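PDB 2E4T: endoglucanase from Clostridium thermocellum, which hydrolyses internal beta-1,4-glucosidic bonds of cellulose and probably xyloglucan, this chain being the family 44 catalytic part of a larger multidomain cellulase. Local coordinates for residues S84-V89 against L147-E152; S88-F93 against D159-Y164; I107-A112 against V212-A217; Y164-Y169 against K219-Y224. All blocks are in the same frame, centred on the assembly; numbering follows the deposited sequence. Where two conformers were deposited one is given.

Contact 1. Residues S84-V89 against L147-E152; sequences STPASV and LTPDTE. With CA (calcium ion), chain C.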
loop_
_atom_site.group_PDB
_atom_site.type_symbol
_atom_site.label_atom_id
_atom_site.label_comp_id
_atom_site.label_asym_id
_atom_site.label_seq_id
_atom_site.Cartn_x
_atom_site.Cartn_y
_atom_site.Cartn_z
ATOM N N SER A 84 18.016 9.022 22.244
ATOM C CA SER A 84 19.354 8.642 21.837
ATOM C C SER A 84 19.520 7.124 21.749
ATOM O O SER A 84 20.615 6.668 21.468
ATOM C CB SER A 84 20.394 9.180 22.829
ATOM O OG SER A 84 20.143 8.621 24.105
ATOM N N THR A 85 18.451 6.322 21.925
ATOM C CA THR A 85 18.581 4.884 21.797
ATOM C C THR A 85 18.502 4.510 20.331
ATOM O O THR A 85 17.571 4.989 19.610
ATOM C CB THR A 85 17.497 4.168 22.567
ATOM O OG1 THR A 85 17.565 4.591 23.916
ATOM C CG2 THR A 85 17.563 2.656 22.491
ATOM N N PRO A 86 19.447 3.720 19.809
ATOM C CA PRO A 86 19.409 3.345 18.391
ATOM C C PRO A 86 18.032 2.814 17.996
ATOM O O PRO A 86 17.411 2.022 18.718
ATOM C CB PRO A 86 20.498 2.283 18.234
ATOM C CG PRO A 86 21.500 2.686 19.345
ATOM C CD PRO A 86 20.596 3.107 20.515
ATOM N N ALA A 87 17.615 3.242 16.803
ATOM C CA ALA A 87 16.392 2.743 16.179
ATOM C C ALA A 87 15.142 3.010 16.977
ATOM O O ALA A 87 14.098 2.419 16.637
ATOM C CB ALA A 87 16.510 1.240 15.824
ATOM N N SER A 88 15.146 3.924 17.961
ATOM C CA SER A 88 13.922 4.115 18.764
ATOM C C SER A 88 12.755 4.599 17.922
ATOM O O SER A 88 11.583 4.295 18.268
ATOM C CB SER A 88 14.176 5.025 19.949
ATOM O OG SER A 88 14.541 6.308 19.465
ATOM N N VAL A 89 12.976 5.344 16.842
ATOM C CA VAL A 89 11.842 5.690 15.960
ATOM C C VAL A 89 11.183 4.393 15.458
ATOM O O VAL A 89 9.943 4.287 15.433
ATOM C CB VAL A 89 12.350 6.562 14.791
ATOM C CG1 VAL A 89 11.355 6.597 13.645
ATOM C CG2 VAL A 89 12.635 7.948 15.295
ATOM N N LEU A 147 25.354 -3.811 18.892
ATOM C CA LEU A 147 24.067 -3.204 19.286
ATOM C C LEU A 147 24.193 -1.753 19.732
ATOM O O LEU A 147 23.177 -1.076 19.960
ATOM C CB LEU A 147 23.399 -4.029 20.366
ATOM C CG LEU A 147 23.127 -5.477 20.007
ATOM C CD1 LEU A 147 22.529 -6.225 21.187
ATOM C CD2 LEU A 147 22.197 -5.616 18.790
ATOM N N THR A 148 25.435 -1.284 19.854
ATOM C CA THR A 148 25.703 0.122 20.187
ATOM C C THR A 148 26.538 0.665 19.040
ATOM O O THR A 148 27.785 0.688 19.100
ATOM C CB THR A 148 26.438 0.298 21.515
ATOM O OG1 THR A 148 27.596 -0.527 21.560
ATOM C CG2 THR A 148 25.605 -0.157 22.639
ATOM N N PRO A 149 25.879 1.011 17.913
ATOM C CA PRO A 149 26.653 1.443 16.748
ATOM C C PRO A 149 27.441 2.687 17.059
ATOM O O PRO A 149 27.095 3.483 17.921
ATOM C CB PRO A 149 25.554 1.725 15.708
ATOM C CG PRO A 149 24.318 2.052 16.492
ATOM C CD PRO A 149 24.422 1.056 17.647
ATOM N N ASP A 150 28.551 2.835 16.356
ATOM C CA ASP A 150 29.465 3.965 16.582
ATOM C C ASP A 150 28.941 5.218 15.939
ATOM O O ASP A 150 28.901 5.308 14.726
ATOM C CB ASP A 150 30.836 3.601 16.038
ATOM C CG ASP A 150 31.884 4.642 16.313
ATOM O OD1 ASP A 150 31.572 5.733 16.881
ATOM O OD2 ASP A 150 33.074 4.345 16.044
ATOM N N THR A 151 28.515 6.169 16.748
ATOM C CA THR A 151 27.965 7.388 16.233
ATOM C C THR A 151 29.071 8.374 15.824
ATOM O O THR A 151 28.755 9.425 15.234
ATOM C CB THR A 151 27.022 8.086 17.229
ATOM O OG1 THR A 151 27.749 8.225 18.460
ATOM C CG2 THR A 151 25.792 7.245 17.466
ATOM N N GLU A 152 30.336 8.055 16.074
ATOM C CA GLU A 152 31.420 9.014 15.843
ATOM C C GLU A 152 32.106 8.842 14.473
ATOM O O GLU A 152 32.884 9.716 14.023
ATOM C CB GLU A 152 32.392 8.965 17.033
ATOM C CG GLU A 152 31.661 9.259 18.384
ATOM C CD GLU A 152 30.732 10.512 18.304
ATOM O OE1 GLU A 152 31.228 11.626 17.974
ATOM O OE2 GLU A 152 29.495 10.396 18.533
HETATM CA CA CA C . 28.216 5.068 12.514
HETATM O O HOH W 1 29.188 2.897 12.500
HETATM O O HOH W 2 28.235 7.439 12.216
#

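Contact 2. Residues S88-F93 against D159-Y164; sequences SVVTTF and DEFVNY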
loop_
_atom_site.group_PDB
_atom_site.type_symbol
_atom_site.label_atom_id
_atom_site.label_comp_id
_atom_site.label_asym_id
_atom_site.label_seq_id
_atom_site.Cartn_x
_atom_site.Cartn_y
_atom_site.Cartn_z
ATOM N N SER A 88 15.146 3.924 17.961
ATOM C CA SER A 88 13.922 4.115 18.764
ATOM C C SER A 88 12.755 4.599 17.922
ATOM O O SER A 88 11.583 4.295 18.268
ATOM C CB SER A 88 14.176 5.025 19.949
ATOM O OG SER A 88 14.541 6.308 19.465
ATOM N N VAL A 89 12.976 5.344 16.842
ATOM C CA VAL A 89 11.842 5.690 15.960
ATOM C C VAL A 89 11.183 4.393 15.458
ATOM O O VAL A 89 9.943 4.287 15.433
ATOM C CB VAL A 89 12.350 6.562 14.791
ATOM C CG1 VAL A 89 11.355 6.597 13.645
ATOM C CG2 VAL A 89 12.635 7.948 15.295
ATOM N N VAL A 90 11.992 3.453 14.987
ATOM C CA VAL A 90 11.487 2.221 14.364
ATOM C C VAL A 90 10.960 1.244 15.405
ATOM O O VAL A 90 9.928 0.581 15.171
ATOM C CB VAL A 90 12.558 1.632 13.439
ATOM C CG1 VAL A 90 12.189 0.240 12.992
ATOM C CG2 VAL A 90 12.742 2.567 12.239
ATOM N N THR A 91 11.633 1.142 16.566
ATOM C CA THR A 91 11.128 0.225 17.570
ATOM C C THR A 91 9.846 0.775 18.219
ATOM O O THR A 91 8.937 -0.022 18.556
ATOM C CB THR A 91 12.195 -0.125 18.609
ATOM O OG1 THR A 91 12.585 1.053 19.354
ATOM C CG2 THR A 91 13.423 -0.749 17.961
ATOM N N THR A 92 9.701 2.099 18.355
ATOM C CA THR A 92 8.407 2.612 18.802
ATOM C C THR A 92 7.329 2.303 17.758
ATOM O O THR A 92 6.214 1.874 18.095
ATOM C CB THR A 92 8.469 4.148 19.075
ATOM O OG1 THR A 92 9.432 4.370 20.116
ATOM C CG2 THR A 92 7.145 4.697 19.495
ATOM N N PHE A 93 7.675 2.477 16.475
ATOM C CA PHE A 93 6.715 2.237 15.415
ATOM C C PHE A 93 6.257 0.770 15.426
ATOM O O PHE A 93 5.034 0.478 15.354
ATOM C CB PHE A 93 7.409 2.565 14.066
ATOM C CG PHE A 93 6.490 2.505 12.892
ATOM C CD1 PHE A 93 5.871 3.651 12.425
ATOM C CD2 PHE A 93 6.273 1.294 12.191
ATOM C CE1 PHE A 93 4.990 3.587 11.313
ATOM C CE2 PHE A 93 5.436 1.229 11.093
ATOM C CZ PHE A 93 4.785 2.378 10.673
ATOM N N ASP A 159 22.918 -3.431 7.216
ATOM C CA ASP A 159 22.813 -4.759 7.793
ATOM C C ASP A 159 22.901 -4.701 9.339
ATOM O O ASP A 159 22.252 -5.500 10.008
ATOM C CB ASP A 159 23.776 -5.763 7.146
ATOM C CG ASP A 159 25.250 -5.430 7.255
ATOM O OD1 ASP A 159 25.673 -4.365 7.732
ATOM O OD2 ASP A 159 26.019 -6.360 6.780
ATOM N N GLU A 160 23.691 -3.767 9.885
ATOM C CA GLU A 160 23.790 -3.625 11.314
ATOM C C GLU A 160 22.444 -3.156 11.914
ATOM O O GLU A 160 22.036 -3.605 12.994
ATOM C CB GLU A 160 24.930 -2.677 11.671
ATOM C CG GLU A 160 25.239 -2.682 13.162
ATOM C CD GLU A 160 26.518 -1.907 13.467
ATOM O OE1 GLU A 160 26.622 -0.708 13.046
ATOM O OE2 GLU A 160 27.426 -2.495 14.121
ATOM N N PHE A 161 21.746 -2.261 11.191
ATOM C CA PHE A 161 20.407 -1.810 11.594
ATOM C C PHE A 161 19.457 -3.032 11.631
ATOM O O PHE A 161 18.738 -3.260 12.628
ATOM C CB PHE A 161 19.979 -0.756 10.582
ATOM C CG PHE A 161 18.607 -0.113 10.717
ATOM C CD1 PHE A 161 17.810 -0.194 11.854
ATOM C CD2 PHE A 161 18.170 0.641 9.623
ATOM C CE1 PHE A 161 16.576 0.432 11.875
ATOM C CE2 PHE A 161 16.934 1.285 9.656
ATOM C CZ PHE A 161 16.147 1.182 10.780
ATOM N N VAL A 162 19.412 -3.799 10.539
ATOM C CA VAL A 162 18.556 -4.995 10.512
ATOM C C VAL A 162 18.928 -5.944 11.646
ATOM O O VAL A 162 18.069 -6.521 12.323
ATOM C CB VAL A 162 18.579 -5.657 9.128
ATOM C CG1 VAL A 162 17.796 -6.964 9.147
ATOM C CG2 VAL A 162 17.995 -4.704 8.097
ATOM N N ASN A 163 20.239 -6.135 11.880
ATOM C CA ASN A 163 20.657 -7.033 12.966
ATOM C C ASN A 163 20.096 -6.539 14.326
ATOM O O ASN A 163 19.679 -7.358 15.165
ATOM C CB ASN A 163 22.195 -7.085 13.008
ATOM C CG ASN A 163 22.662 -7.975 14.130
ATOM O OD1 ASN A 163 22.544 -9.218 14.036
ATOM N ND2 ASN A 163 23.136 -7.376 15.231
ATOM N N TYR A 164 20.101 -5.224 14.562
ATOM C CA TYR A 164 19.564 -4.695 15.811
ATOM C C TYR A 164 18.082 -5.070 15.962
ATOM O O TYR A 164 17.618 -5.486 17.056
ATOM C CB TYR A 164 19.776 -3.176 15.835
ATOM C CG TYR A 164 19.314 -2.520 17.105
ATOM C CD1 TYR A 164 20.250 -2.245 18.099
ATOM C CD2 TYR A 164 17.985 -2.124 17.316
ATOM C CE1 TYR A 164 19.883 -1.642 19.301
ATOM C CE2 TYR A 164 17.635 -1.517 18.529
ATOM C CZ TYR A 164 18.587 -1.298 19.529
ATOM O OH TYR A 164 18.155 -0.693 20.703
#

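Contact 3. Residues I107-A112 against V212-A217; sequences ITLQAA and VALSKA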
loop_
_atom_site.group_PDB
_atom_site.type_symbol
_atom_site.label_atom_id
_atom_site.label_comp_id
_atom_site.label_asym_id
_atom_site.label_seq_id
_atom_site.Cartn_x
_atom_site.Cartn_y
_atom_site.Cartn_z
ATOM N N ILE A 107 9.454 -1.848 7.091
ATOM C CA ILE A 107 10.369 -0.775 7.475
ATOM C C ILE A 107 11.220 -0.362 6.272
ATOM O O ILE A 107 11.907 -1.189 5.670
ATOM C CB ILE A 107 11.281 -1.250 8.642
ATOM C CG1 ILE A 107 10.458 -1.568 9.886
ATOM C CG2 ILE A 107 12.390 -0.229 8.929
ATOM C CD1 ILE A 107 9.560 -0.458 10.403
ATOM N N THR A 108 11.222 0.942 6.000
ATOM C CA THR A 108 12.094 1.455 4.927
ATOM C C THR A 108 13.528 1.542 5.408
ATOM O O THR A 108 13.832 2.108 6.488
ATOM C CB THR A 108 11.597 2.803 4.471
ATOM O OG1 THR A 108 10.268 2.636 3.895
ATOM C CG2 THR A 108 12.495 3.400 3.385
ATOM N N LEU A 109 14.418 1.001 4.575
ATOM C CA LEU A 109 15.862 1.135 4.718
ATOM C C LEU A 109 16.357 2.196 3.712
ATOM O O LEU A 109 15.691 2.553 2.749
ATOM C CB LEU A 109 16.562 -0.212 4.481
ATOM C CG LEU A 109 16.102 -1.325 5.437
ATOM C CD1 LEU A 109 16.819 -2.629 5.039
ATOM C CD2 LEU A 109 16.379 -0.961 6.890
ATOM N N GLN A 110 17.593 2.680 3.988
ATOM C CA GLN A 110 18.095 3.883 3.350
ATOM C C GLN A 110 19.093 3.525 2.234
ATOM O O GLN A 110 20.125 2.888 2.481
ATOM C CB GLN A 110 18.786 4.732 4.438
ATOM C CG GLN A 110 17.787 5.307 5.441
ATOM C CD GLN A 110 17.051 4.275 6.285
ATOM O OE1 GLN A 110 17.679 3.391 6.906
ATOM N NE2 GLN A 110 15.713 4.386 6.324
ATOM N N ALA A 111 18.759 3.957 1.009
ATOM C CA ALA A 111 19.539 3.619 -0.150
ATOM C C ALA A 111 19.995 4.818 -0.979
ATOM O O ALA A 111 20.838 4.670 -1.860
ATOM C CB ALA A 111 18.834 2.603 -1.066
ATOM N N ALA A 112 19.437 6.009 -0.751
ATOM C CA ALA A 112 19.784 7.169 -1.572
ATOM C C ALA A 112 21.279 7.523 -1.414
ATOM O O ALA A 112 21.854 8.104 -2.341
ATOM C CB ALA A 112 18.913 8.359 -1.239
ATOM N N VAL A 212 20.098 -4.658 -5.485
ATOM C CA VAL A 212 20.712 -5.954 -5.353
ATOM C C VAL A 212 21.600 -6.008 -4.120
ATOM O O VAL A 212 21.580 -6.970 -3.334
ATOM C CB VAL A 212 21.482 -6.325 -6.632
ATOM C CG1 VAL A 212 22.326 -7.555 -6.479
ATOM C CG2 VAL A 212 20.499 -6.508 -7.798
ATOM N N ALA A 213 22.475 -4.986 -3.977
ATOM C CA ALA A 213 23.415 -4.983 -2.869
ATOM C C ALA A 213 22.692 -4.897 -1.512
ATOM O O ALA A 213 23.074 -5.596 -0.544
ATOM C CB ALA A 213 24.422 -3.872 -3.030
ATOM N N LEU A 214 21.679 -4.043 -1.405
ATOM C CA LEU A 214 20.969 -3.921 -0.135
ATOM C C LEU A 214 20.213 -5.210 0.169
ATOM O O LEU A 214 20.218 -5.694 1.318
ATOM C CB LEU A 214 20.070 -2.681 -0.156
ATOM C CG LEU A 214 19.205 -2.501 1.078
ATOM C CD1 LEU A 214 20.044 -2.480 2.369
ATOM C CD2 LEU A 214 18.438 -1.173 0.982
ATOM N N SER A 215 19.542 -5.777 -0.826
ATOM C CA SER A 215 18.814 -7.011 -0.595
ATOM C C SER A 215 19.739 -8.120 -0.083
ATOM O O SER A 215 19.445 -8.832 0.890
ATOM C CB SER A 215 18.118 -7.459 -1.872
ATOM O OG SER A 215 17.434 -8.661 -1.593
ATOM N N LYS A 216 20.908 -8.297 -0.747
ATOM C CA LYS A 216 21.878 -9.293 -0.279
ATOM C C LYS A 216 22.260 -9.049 1.163
ATOM O O LYS A 216 22.352 -9.993 1.969
ATOM C CB LYS A 216 23.128 -9.298 -1.154
ATOM C CG LYS A 216 22.931 -9.884 -2.514
ATOM C CD LYS A 216 24.127 -9.587 -3.433
ATOM C CE LYS A 216 24.033 -10.209 -4.790
ATOM N NZ LYS A 216 25.143 -9.781 -5.689
ATOM N N ALA A 217 22.538 -7.792 1.510
ATOM C CA ALA A 217 22.986 -7.477 2.844
ATOM C C ALA A 217 21.924 -7.828 3.895
ATOM O O ALA A 217 22.231 -8.364 4.971
ATOM C CB ALA A 217 23.321 -5.968 2.919
#

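Contact 4. Residues Y164-Y169 against K219-Y224; sequences YLVNKY and KKVDPY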
loop_
_atom_site.group_PDB
_atom_site.type_symbol
_atom_site.label_atom_id
_atom_site.label_comp_id
_atom_site.label_asym_id
_atom_site.label_seq_id
_atom_site.Cartn_x
_atom_site.Cartn_y
_atom_site.Cartn_z
ATOM N N TYR A 164 20.101 -5.224 14.562
ATOM C CA TYR A 164 19.564 -4.695 15.811
ATOM C C TYR A 164 18.082 -5.070 15.962
ATOM O O TYR A 164 17.618 -5.486 17.056
ATOM C CB TYR A 164 19.776 -3.176 15.835
ATOM C CG TYR A 164 19.314 -2.520 17.105
ATOM C CD1 TYR A 164 20.250 -2.245 18.099
ATOM C CD2 TYR A 164 17.985 -2.124 17.316
ATOM C CE1 TYR A 164 19.883 -1.642 19.301
ATOM C CE2 TYR A 164 17.635 -1.517 18.529
ATOM C CZ TYR A 164 18.587 -1.298 19.529
ATOM O OH TYR A 164 18.155 -0.693 20.703
ATOM N N LEU A 165 17.343 -4.916 14.875
ATOM C CA LEU A 165 15.900 -5.228 14.877
ATOM C C LEU A 165 15.662 -6.745 15.091
ATOM O O LEU A 165 14.787 -7.130 15.880
ATOM C CB LEU A 165 15.263 -4.753 13.586
ATOM C CG LEU A 165 15.301 -3.241 13.407
ATOM C CD1 LEU A 165 14.793 -2.883 11.994
ATOM C CD2 LEU A 165 14.530 -2.477 14.448
ATOM N N VAL A 166 16.409 -7.579 14.370
ATOM C CA VAL A 166 16.253 -9.029 14.510
ATOM C C VAL A 166 16.647 -9.477 15.917
ATOM O O VAL A 166 15.991 -10.357 16.507
ATOM C CB VAL A 166 17.102 -9.760 13.449
ATOM C CG1 VAL A 166 17.159 -11.258 13.683
ATOM C CG2 VAL A 166 16.524 -9.456 12.076
ATOM N N ASN A 167 17.698 -8.888 16.491
ATOM C CA ASN A 167 18.062 -9.180 17.864
ATOM C C ASN A 167 16.910 -8.880 18.824
ATOM O O ASN A 167 16.653 -9.640 19.769
ATOM C CB ASN A 167 19.316 -8.385 18.225
ATOM C CG ASN A 167 19.733 -8.634 19.661
ATOM O OD1 ASN A 167 19.417 -7.792 20.537
ATOM N ND2 ASN A 167 20.293 -9.772 19.939
ATOM N N LYS A 168 16.228 -7.752 18.602
ATOM C CA LYS A 168 15.161 -7.344 19.509
ATOM C C LYS A 168 13.893 -8.175 19.334
ATOM O O LYS A 168 13.244 -8.514 20.318
ATOM C CB LYS A 168 14.871 -5.865 19.327
ATOM C CG LYS A 168 13.819 -5.350 20.282
ATOM C CD LYS A 168 13.705 -3.824 20.240
ATOM C CE LYS A 168 12.533 -3.290 21.112
ATOM N NZ LYS A 168 11.348 -4.121 20.959
ATOM N N TYR A 169 13.497 -8.413 18.077
ATOM C CA TYR A 169 12.157 -8.903 17.772
ATOM C C TYR A 169 12.113 -10.334 17.282
ATOM O O TYR A 169 10.997 -10.865 17.100
ATOM C CB TYR A 169 11.488 -8.000 16.726
ATOM C CG TYR A 169 11.205 -6.618 17.236
ATOM C CD1 TYR A 169 10.320 -6.418 18.262
ATOM C CD2 TYR A 169 11.847 -5.517 16.680
ATOM C CE1 TYR A 169 10.023 -5.135 18.733
ATOM C CE2 TYR A 169 11.555 -4.244 17.099
ATOM C CZ TYR A 169 10.668 -4.052 18.152
ATOM O OH TYR A 169 10.390 -2.751 18.530
ATOM N N LYS A 219 19.364 -9.985 3.549
ATOM C CA LYS A 219 19.044 -11.426 3.597
ATOM C C LYS A 219 20.140 -12.248 4.257
ATOM O O LYS A 219 19.849 -13.350 4.716
ATOM C CB LYS A 219 18.667 -11.919 2.218
ATOM C CG LYS A 219 17.283 -11.316 1.858
ATOM C CD LYS A 219 16.804 -11.743 0.504
ATOM C CE LYS A 219 15.418 -11.294 0.225
ATOM N NZ LYS A 219 14.323 -12.149 0.537
ATOM N N LYS A 220 21.385 -11.741 4.324
ATOM C CA LYS A 220 22.399 -12.430 5.120
ATOM C C LYS A 220 22.071 -12.376 6.610
ATOM O O LYS A 220 22.417 -13.308 7.369
ATOM C CB LYS A 220 23.763 -11.839 4.849
ATOM C CG LYS A 220 24.364 -12.299 3.582
ATOM C CD LYS A 220 25.827 -12.182 3.523
ATOM C CE LYS A 220 26.209 -10.886 2.898
ATOM N NZ LYS A 220 27.724 -10.799 2.841
ATOM N N VAL A 221 21.404 -11.305 7.055
ATOM C CA VAL A 221 21.037 -11.166 8.474
ATOM C C VAL A 221 19.704 -11.870 8.748
ATOM O O VAL A 221 19.556 -12.556 9.770
ATOM C CB VAL A 221 20.928 -9.672 8.866
ATOM C CG1 VAL A 221 20.488 -9.514 10.303
ATOM C CG2 VAL A 221 22.277 -8.991 8.611
ATOM N N ASP A 222 18.716 -11.666 7.863
ATOM C CA ASP A 222 17.381 -12.229 8.024
ATOM C C ASP A 222 16.969 -12.854 6.710
ATOM O O ASP A 222 16.397 -12.184 5.838
ATOM C CB ASP A 222 16.344 -11.203 8.466
ATOM C CG ASP A 222 15.037 -11.852 8.830
ATOM O OD1 ASP A 222 14.829 -13.052 8.463
ATOM O OD2 ASP A 222 14.198 -11.164 9.476
ATOM N N PRO A 223 17.254 -14.153 6.530
ATOM C CA PRO A 223 16.922 -14.808 5.271
ATOM C C PRO A 223 15.432 -14.853 4.997
ATOM O O PRO A 223 15.045 -15.205 3.851
ATOM C CB PRO A 223 17.481 -16.237 5.445
ATOM C CG PRO A 223 18.412 -16.177 6.617
ATOM C CD PRO A 223 17.996 -15.033 7.457
ATOM N N TYR A 224 14.606 -14.605 6.015
ATOM C CA TYR A 224 13.158 -14.730 5.878
ATOM C C TYR A 224 12.508 -13.388 5.573
ATOM O O TYR A 224 11.288 -13.339 5.285
ATOM C CB TYR A 224 12.556 -15.280 7.197
ATOM C CG TYR A 224 13.231 -16.577 7.547
ATOM C CD1 TYR A 224 12.942 -17.748 6.895
ATOM C CD2 TYR A 224 14.212 -16.616 8.522
ATOM C CE1 TYR A 224 13.653 -18.937 7.217
ATOM C CE2 TYR A 224 14.916 -17.774 8.880
ATOM C CZ TYR A 224 14.648 -18.917 8.192
ATOM O OH TYR A 224 15.313 -20.086 8.496
#

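Contact 1. Residues S84-V89 against L147-E152
Pro-86 against Pro-149 is a small apolar contact between two loops at the periphery of the TIM-like barrel: the turn at the start of outer helix 88-99, and the loop before strand 155-157 that reaches the calcium ion. The two rings meet at a slant rather than face to face. Pro-86 leads with its exo-puckered CG, which lies 3.8 Å from Pro-149 CD and also comes near CG of the same ring. That carbon approaches the carbonyl of Leu-147 too, with Pro-86 CG 4.2 Å from Leu-147 O. The contact buries only 84 Å² in all, and each loop has bonds of its own.

Pro-86 sits at the second position of a type II beta turn closed by Ser-88 N to Thr-85 O at 3.1 Å. Ala-87 takes the positive phi of 61° that this turn requires and serves as N-cap of the helix. The side chain of Asn-56 holds this turn from outside, bonding Thr-85 O and Val-89 N. On the opposing loop, Asp-150 OD1 accepts from Glu-152 N at 2.8 Å, met from above the carboxylate plane. Glu-152 folds back through three bent torsions, which brings OE2 within 2.8 Å of Thr-151 OG1; the hydroxyl meets that oxygen on its anti side.

Asp-150 also gives the metal its main-chain oxygen, O to calcium 2.3 Å. Two waters, Glu-54, Asp-153 and Tyr-155 bind the ion as well. Pro-149 directly precedes the Asx turn of a calcium-binding loop, and Pro-86 packs against it.

Contact 2. Residues S88-F93 against D159-Y164
Ser-88 O, on the first turn of helix 88-99, is gripped twice by one residue: Thr-92 N reaches it at 2.9 Å and Thr-92 OG1 reaches the same Ser-88 O at 2.8 Å. The two donors come from opposite faces of the carbonyl plane, the hydroxyl bonding back to the carbonyl four residues earlier. Between these two residues, Val-90 and Thr-91 turn toward helix 158-169, the next outer helix of the barrel, and meet two aromatic rings.

Val-90 CG2 comes up to the edge of the Phe-161 ring, lying near its plane, 4.0 Å from CZ. Phe-161 can reach that far because its CG is anti to the backbone N (chi1 179°), which swings the ring toward helix 88-99. There it also stacks on Trp-53. The next residue, Thr-91, does the same to Tyr-164, one turn along the other helix from Phe-161: Thr-91 CG2 stands 4.3 Å from Tyr-164 CE2, again at the ring edge.

Both pairs are methyl against ring edge, with the ring faces turned elsewhere. The pairing therefore rests on dispersion and shape, without the directional pull of a polar bond, while the hydroxyl of Thr-92 is spent within its own helix.

Contact 3. Residues I107-A112 against V212-A217
The strand 104-109 finishes at Leu-109 and runs on as loop through Ala-111, passing the flank of helix 204-221; the closest pair of CA atoms is Ala-111 CA and Leu-214 CA, 7.7 Å apart. This is a barrel strand end meeting an outer helix, and of 212-217, Leu-214 alone makes the contact. Its CB points toward the strand segment, and CG lies anti to its nitrogen (chi1 176°). Both methyls meet Leu-109, and CD2 also reaches Ala-111.

Leu-214 CD2 is 4.1 Å from Leu-109 CB, while Leu-214 CD2 to Ala-111 CB measures 4.3 Å. The other branch meets methyl to methyl, Leu-214 CD1 lying 4.2 Å from Leu-109 CD1. Gln-110 turns the other way and folds back on its own segment, NE2 giving a hydrogen bond to Thr-108 O at 3.0 Å; the donor stands well above the carbonyl plane and the N-H angle is only 137°. NE2 also binds Thr-48 O.

Asp-184 OD2 takes the backbone N-H groups of Ala-111 and Ala-112, and Lys-210, one turn earlier on the helix than Leu-214, binds Ala-111 O. The contact of 212-217 itself is thus buried and aliphatic, with the loop backbone beside it held by polar bonds.

Contact 4. Residues Y164-Y169 against K219-Y224
The carboxylate of Asp-222 has different company on its two sides: the methyl CG2 of Val-166 stands off one side of its plane, and Tyr-224 N approaches from the other. The bond from Tyr-224 N makes an Asx turn in the segment that follows helix 204-221, against the last turns of helix 158-169, its neighbour on the outside of the TIM-like barrel. This bond, Tyr-224 N to Asp-222 OD1, is 2.9 Å long, and the donor lies 35° out of the carboxylate plane. OD2 is held by Ala-172 N, so the acid links this turn to the loop after helix 158-169. The second flat group is the Tyr-169 ring, which carries CG of its neighbour Lys-168 over the centre of one face, 3.9 Å above the plane; His-94 meets this ring edge-to-face.

Val-166 carries the contact between the segments. Its CG1 is anti to the backbone N (chi1 171°), which sets CG2 on the nitrogen side, in position to meet both partners. The same methyl touches the aspartate's carbon as well as its oxygen, with Val-166 CG2 4.0 Å from Asp-222 CB and 3.9 Å from OD2. On the preceding residue it meets another valine methyl, Val-166 CG2 to Val-221 CG1 at 4.3 Å.

Following the chain from the N terminus, the turn 84-89 enters helix 88-99, from which contacts 1 and 2 both start. Contact 1 closes a loop at the calcium-binding segment 147-152, and contact 2 closes a slightly longer one at 159-164. Strand 104-109 comes inside both loops, yet contact 3 ends far beyond them on helix 204-221, so it crosses both. Contact 4 closes from the end of helix 158-169 to 219-224, after contacts 1 and 2, and crosses contact 3. The segments of contacts 2 and 4 meet at Tyr-164, which also touches Leu-147 of contact 1, while Phe-161 packs on Leu-109. Helices 88-99, 158-169 and 204-221, a barrel strand and the calcium loop are thereby tied together.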